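Local atomic coordinates of NADH kinase POS5, mitochondrial (Saccharomyces cerevisiae, PDB entry 3AFO), a protein that phosphorylates NADH, and less readily NAD(+), with ATP in mitochondria, and so supplies the cellular reductant NADPH. Residues M59-T64 with K159-V164; T115-T120 with K163-V168. All blocks are in the same frame, centred on the assembly; numbering follows the deposited sequence. Where two conformers were deposited one is given.

Contact 1: M59-T64 with K159-V164; sequences MVEFIT and KEHKKV
Phe62 and His161 make the tight part of this contact between helix 53-69 and the start of helix 161-169. His161 CD2 meets Phe62 CD1 at 3.6 Å and lies in the plane of the phenyl ring, at its edge. The ring planes stand 79° apart, with centroids 5.7 Å from each other. His161 CG sits between its backbone N and carbonyl carbon (chi1 73°), which swings the imidazole across to helix 53-69. A hydrogen bond from ND1 to Phe158 O and a stack on the Phe158 ring fix its rotation. Cutting Phe62 back to an alanine is likely to open a gap beside the imidazole and to cost packing on Ile46.

The outer side is looser. Glu61 is exposed, and its extended chain brings OE2 to 3.6 Å from His161 CE1, near the imidazole plane. Carboxylate and ring are turned 81° apart. No hydrogen bond joins them, as OE2 stays 4.3 Å from His161 NE2. A negative charge here might still favour a protonated imidazole. Below, Phe62 touches strand 43-48 and His161 touches strand 142-146. Two helices side by side on one face of a parallel sheet are typical of a three-layer alpha/beta domain.

Contact 2: T115-T120 with K163-V168; sequences TDLLVT and KVFQEV
Leu117 carries the strand side of this contact, and its two methyl groups meet different residues of helix 161-169. All three touching side chains are buried, and the contact is wholly apolar.

The first kind of interaction is aliphatic against aromatic. Leu117 CD2 lies 3.9 Å from Phe165 CE1. The methyl group comes to the rim of the phenyl ring, near its plane, and not over a face. The two side chains cross at a slant. CG of Phe165 is anti to its backbone N (chi1 -173°), which brings the far end of the ring up to Leu117. Tyr70 packs edge-to-face with the same ring.

The second kind is aliphatic against aliphatic. Leu117 CD1 faces Val168 CG1 at 4.3 Å, a looser touch than the first. Phe165 and Val168 are three residues apart, close to one helical turn, so one leucine can meet both.

No hydrogen bond crosses the contact. The polar links belong to each segment's own surroundings. Leu117 and Val119 bond through their backbones to Tyr45 of strand 43-48, and Leu118 to Leu143 of strand 142-146 on the other side. On the helix, Val168 O accepts a hydrogen bond from Trp37 NE1. A helix packed by apolar side chains against a central parallel strand is typical of a layered alpha/beta fold, here the N-terminal domain of this NAD kinase family member.

In the fold
Both contacts lie in the N-terminal domain and share helix 161-169. Their centres are 10 Å apart. Contact 1 sets the start of that helix beside helix 53-69, within one layer. Contact 2 sets its later turns on strand 117-122, the middle strand of the parallel sheet. The chemistry follows the place. Contact 1 has a buried aromatic pair but also a carboxylate at its exposed rim. Contact 2 is buried throughout and has only hydrocarbon groups across it. The two join in one core: Phe62 CZ is 3.8 Å from Phe165 CD1, and Phe62 CE2 is 3.9 Å from Val119 CG1.

Contact 1: M59-T64 with K159-V164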
loop_
_atom_site.group_PDB
_atom_site.type_symbol
_atom_site.label_atom_id
_atom_site.label_comp_id
_atom_site.label_asym_id
_atom_site.label_seq_id
_atom_site.Cartn_x
_atom_site.Cartn_y
_atom_site.Cartn_z
ATOM N N MET A 59 -38.764 -13.036 9.017
ATOM C CA MET A 59 -39.761 -11.964 9.060
ATOM C C MET A 59 -41.092 -12.468 9.637
ATOM O O MET A 59 -41.664 -11.850 10.535
ATOM C CB MET A 59 -39.979 -11.370 7.674
ATOM C CG MET A 59 -40.990 -10.235 7.648
ATOM S SD MET A 59 -41.195 -9.557 6.010
ATOM C CE MET A 59 -40.003 -8.219 6.130
ATOM N N VAL A 60 -41.564 -13.599 9.125
ATOM C CA VAL A 60 -42.801 -14.205 9.612
ATOM C C VAL A 60 -42.689 -14.544 11.098
ATOM O O VAL A 60 -43.599 -14.251 11.883
ATOM C CB VAL A 60 -43.187 -15.437 8.755
ATOM C CG1 VAL A 60 -44.386 -16.186 9.344
ATOM C CG2 VAL A 60 -43.487 -14.993 7.342
ATOM N N GLU A 61 -41.555 -15.124 11.490
ATOM C CA GLU A 61 -41.303 -15.488 12.883
ATOM C C GLU A 61 -41.209 -14.255 13.793
ATOM O O GLU A 61 -41.680 -14.274 14.942
ATOM C CB GLU A 61 -40.031 -16.341 12.968
ATOM C CG GLU A 61 -39.723 -16.924 14.335
ATOM C CD GLU A 61 -38.397 -17.692 14.368
ATOM O OE1 GLU A 61 -37.909 -18.119 13.297
ATOM O OE2 GLU A 61 -37.839 -17.868 15.472
ATOM N N PHE A 62 -40.610 -13.180 13.286
ATOM C CA PHE A 62 -40.479 -11.976 14.084
ATOM C C PHE A 62 -41.836 -11.298 14.297
ATOM O O PHE A 62 -42.175 -10.921 15.413
ATOM C CB PHE A 62 -39.478 -11.004 13.446
ATOM C CG PHE A 62 -39.158 -9.826 14.306
ATOM C CD1 PHE A 62 -38.562 -9.999 15.548
ATOM C CD2 PHE A 62 -39.437 -8.537 13.870
ATOM C CE1 PHE A 62 -38.252 -8.889 16.365
ATOM C CE2 PHE A 62 -39.131 -7.435 14.672
ATOM C CZ PHE A 62 -38.543 -7.616 15.922
ATOM N N ILE A 63 -42.597 -11.164 13.217
ATOM C CA ILE A 63 -43.929 -10.562 13.232
ATOM C C ILE A 63 -44.900 -11.349 14.124
ATOM O O ILE A 63 -45.702 -10.754 14.855
ATOM C CB ILE A 63 -44.487 -10.444 11.799
ATOM C CG1 ILE A 63 -43.652 -9.440 10.991
ATOM C CG2 ILE A 63 -45.973 -10.039 11.813
ATOM C CD1 ILE A 63 -43.953 -9.409 9.508
ATOM N N THR A 64 -44.816 -12.679 14.050
ATOM C CA THR A 64 -45.577 -13.580 14.931
ATOM C C THR A 64 -45.270 -13.270 16.402
ATOM O O THR A 64 -46.190 -13.075 17.208
ATOM C CB THR A 64 -45.334 -15.075 14.559
ATOM O OG1 THR A 64 -45.820 -15.315 13.233
ATOM C CG2 THR A 64 -46.048 -16.047 15.521
ATOM N N LYS A 159 -31.369 -15.125 16.092
ATOM C CA LYS A 159 -31.691 -16.007 17.216
ATOM C C LYS A 159 -31.971 -15.232 18.495
ATOM O O LYS A 159 -32.791 -15.654 19.315
ATOM C CB LYS A 159 -30.546 -16.994 17.480
ATOM C CG LYS A 159 -30.724 -18.373 16.859
ATOM C CD LYS A 159 -30.374 -18.395 15.382
ATOM C CE LYS A 159 -30.051 -19.812 14.929
ATOM N NZ LYS A 159 -29.813 -19.900 13.453
ATOM N N GLU A 160 -31.287 -14.098 18.654
ATOM C CA GLU A 160 -31.388 -13.282 19.865
ATOM C C GLU A 160 -32.590 -12.325 19.840
ATOM O O GLU A 160 -32.703 -11.478 20.718
ATOM C CB GLU A 160 -30.121 -12.435 20.086
ATOM C CG GLU A 160 -28.787 -12.989 19.559
ATOM C CD GLU A 160 -27.625 -12.019 19.825
ATOM O OE1 GLU A 160 -27.468 -11.586 20.992
ATOM O OE2 GLU A 160 -26.876 -11.684 18.881
ATOM N N HIS A 161 -33.469 -12.443 18.842
ATOM C CA HIS A 161 -34.463 -11.381 18.569
ATOM C C HIS A 161 -35.437 -11.030 19.704
ATOM O O HIS A 161 -35.755 -9.852 19.884
ATOM C CB HIS A 161 -35.214 -11.618 17.250
ATOM C CG HIS A 161 -36.215 -12.733 17.301
ATOM N ND1 HIS A 161 -35.908 -14.029 16.944
ATOM C CD2 HIS A 161 -37.529 -12.735 17.638
ATOM C CE1 HIS A 161 -36.985 -14.786 17.074
ATOM N NE2 HIS A 161 -37.980 -14.026 17.500
ATOM N N LYS A 162 -35.887 -12.025 20.473
ATOM C CA LYS A 162 -36.813 -11.758 21.592
ATOM C C LYS A 162 -36.166 -10.897 22.679
ATOM O O LYS A 162 -36.724 -9.871 23.070
ATOM C CB LYS A 162 -37.368 -13.055 22.207
ATOM C CG LYS A 162 -38.156 -13.921 21.232
ATOM C CD LYS A 162 -39.156 -14.833 21.956
ATOM C CE LYS A 162 -38.513 -16.093 22.504
ATOM N NZ LYS A 162 -39.562 -17.095 22.907
ATOM N N LYS A 163 -34.990 -11.321 23.139
ATOM C CA LYS A 163 -34.250 -10.628 24.194
ATOM C C LYS A 163 -33.779 -9.224 23.792
ATOM O O LYS A 163 -33.804 -8.300 24.608
ATOM C CB LYS A 163 -33.070 -11.486 24.648
ATOM C CG LYS A 163 -32.640 -12.533 23.623
ATOM C CD LYS A 163 -33.732 -13.582 23.402
ATOM C CE LYS A 163 -34.147 -14.208 24.734
ATOM N NZ LYS A 163 -35.394 -15.009 24.646
ATOM N N VAL A 164 -33.364 -9.069 22.534
ATOM C CA VAL A 164 -32.892 -7.776 22.019
ATOM C C VAL A 164 -34.056 -6.803 21.850
ATOM O O VAL A 164 -33.985 -5.675 22.336
ATOM C CB VAL A 164 -32.080 -7.927 20.699
ATOM C CG1 VAL A 164 -31.735 -6.562 20.109
ATOM C CG2 VAL A 164 -30.799 -8.736 20.946
#

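Contact 2: T115-T120 with K163-V168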
loop_
_atom_site.group_PDB
_atom_site.type_symbol
_atom_site.label_atom_id
_atom_site.label_comp_id
_atom_site.label_asym_id
_atom_site.label_seq_id
_atom_site.Cartn_x
_atom_site.Cartn_y
_atom_site.Cartn_z
ATOM N N THR A 115 -42.896 5.425 10.848
ATOM C CA THR A 115 -41.957 4.485 11.463
ATOM C C THR A 115 -41.305 4.988 12.761
ATOM O O THR A 115 -40.648 6.025 12.767
ATOM C CB THR A 115 -40.866 4.079 10.436
ATOM O OG1 THR A 115 -41.481 3.427 9.314
ATOM C CG2 THR A 115 -39.860 3.141 11.068
ATOM N N ASP A 116 -41.476 4.251 13.855
ATOM C CA ASP A 116 -40.743 4.518 15.099
ATOM C C ASP A 116 -39.378 3.817 15.092
ATOM O O ASP A 116 -38.411 4.294 15.695
ATOM C CB ASP A 116 -41.514 4.027 16.336
ATOM C CG ASP A 116 -42.943 4.596 16.437
ATOM O OD1 ASP A 116 -43.266 5.593 15.740
ATOM O OD2 ASP A 116 -43.732 4.023 17.233
ATOM N N LEU A 117 -39.325 2.659 14.431
ATOM C CA LEU A 117 -38.158 1.794 14.474
ATOM C C LEU A 117 -38.035 1.020 13.172
ATOM O O LEU A 117 -39.013 0.441 12.689
ATOM C CB LEU A 117 -38.259 0.818 15.653
ATOM C CG LEU A 117 -37.148 -0.219 15.867
ATOM C CD1 LEU A 117 -35.948 0.410 16.539
ATOM C CD2 LEU A 117 -37.654 -1.398 16.695
ATOM N N LEU A 118 -36.830 1.033 12.607
ATOM C CA LEU A 118 -36.486 0.227 11.449
ATOM C C LEU A 118 -35.807 -1.058 11.923
ATOM O O LEU A 118 -34.819 -1.002 12.648
ATOM C CB LEU A 118 -35.574 1.012 10.479
ATOM C CG LEU A 118 -34.887 0.236 9.333
ATOM C CD1 LEU A 118 -35.899 -0.368 8.358
ATOM C CD2 LEU A 118 -33.856 1.098 8.580
ATOM N N VAL A 119 -36.360 -2.206 11.519
ATOM C CA VAL A 119 -35.772 -3.509 11.803
ATOM C C VAL A 119 -35.371 -4.148 10.469
ATOM O O VAL A 119 -36.199 -4.295 9.579
ATOM C CB VAL A 119 -36.754 -4.447 12.558
ATOM C CG1 VAL A 119 -36.167 -5.852 12.676
ATOM C CG2 VAL A 119 -37.085 -3.896 13.969
ATOM N N THR A 120 -34.097 -4.509 10.339
ATOM C CA THR A 120 -33.590 -5.129 9.113
ATOM C C THR A 120 -33.244 -6.612 9.331
ATOM O O THR A 120 -32.681 -6.994 10.356
ATOM C CB THR A 120 -32.357 -4.370 8.549
ATOM O OG1 THR A 120 -31.328 -4.381 9.531
ATOM C CG2 THR A 120 -32.713 -2.912 8.223
ATOM N N LYS A 163 -34.990 -11.321 23.139
ATOM C CA LYS A 163 -34.250 -10.628 24.194
ATOM C C LYS A 163 -33.779 -9.224 23.792
ATOM O O LYS A 163 -33.804 -8.300 24.608
ATOM C CB LYS A 163 -33.070 -11.486 24.648
ATOM C CG LYS A 163 -32.640 -12.533 23.623
ATOM C CD LYS A 163 -33.732 -13.582 23.402
ATOM C CE LYS A 163 -34.147 -14.208 24.734
ATOM N NZ LYS A 163 -35.394 -15.009 24.646
ATOM N N VAL A 164 -33.364 -9.069 22.534
ATOM C CA VAL A 164 -32.892 -7.776 22.019
ATOM C C VAL A 164 -34.056 -6.803 21.850
ATOM O O VAL A 164 -33.985 -5.675 22.336
ATOM C CB VAL A 164 -32.080 -7.927 20.699
ATOM C CG1 VAL A 164 -31.735 -6.562 20.109
ATOM C CG2 VAL A 164 -30.799 -8.736 20.946
ATOM N N PHE A 165 -35.128 -7.249 21.192
ATOM C CA PHE A 165 -36.323 -6.408 21.042
ATOM C C PHE A 165 -36.898 -5.954 22.396
ATOM O O PHE A 165 -37.305 -4.793 22.541
ATOM C CB PHE A 165 -37.402 -7.054 20.159
ATOM C CG PHE A 165 -38.558 -6.133 19.869
ATOM C CD1 PHE A 165 -38.461 -5.168 18.871
ATOM C CD2 PHE A 165 -39.730 -6.202 20.628
ATOM C CE1 PHE A 165 -39.506 -4.294 18.627
ATOM C CE2 PHE A 165 -40.782 -5.330 20.389
ATOM C CZ PHE A 165 -40.680 -4.378 19.385
ATOM N N GLN A 166 -36.906 -6.878 23.359
ATOM C CA GLN A 166 -37.294 -6.626 24.758
ATOM C C GLN A 166 -36.536 -5.423 25.348
ATOM O O GLN A 166 -37.137 -4.519 25.927
ATOM C CB GLN A 166 -37.022 -7.888 25.596
ATOM C CG GLN A 166 -37.765 -7.989 26.935
ATOM C CD GLN A 166 -37.588 -9.351 27.601
ATOM O OE1 GLN A 166 -36.504 -9.686 28.093
ATOM N NE2 GLN A 166 -38.659 -10.141 27.623
ATOM N N GLU A 167 -35.218 -5.418 25.173
ATOM C CA GLU A 167 -34.344 -4.344 25.681
ATOM C C GLU A 167 -34.628 -3.023 24.983
ATOM O O GLU A 167 -34.635 -1.956 25.619
ATOM C CB GLU A 167 -32.859 -4.711 25.523
ATOM C CG GLU A 167 -32.392 -5.895 26.381
ATOM C CD GLU A 167 -32.794 -5.768 27.855
ATOM O OE1 GLU A 167 -32.411 -4.774 28.511
ATOM O OE2 GLU A 167 -33.501 -6.668 28.359
ATOM N N VAL A 168 -34.874 -3.103 23.675
ATOM C CA VAL A 168 -35.121 -1.927 22.864
ATOM C C VAL A 168 -36.423 -1.248 23.297
ATOM O O VAL A 168 -36.412 -0.072 23.640
ATOM C CB VAL A 168 -35.128 -2.255 21.350
ATOM C CG1 VAL A 168 -35.625 -1.058 20.528
ATOM C CG2 VAL A 168 -33.715 -2.694 20.876
#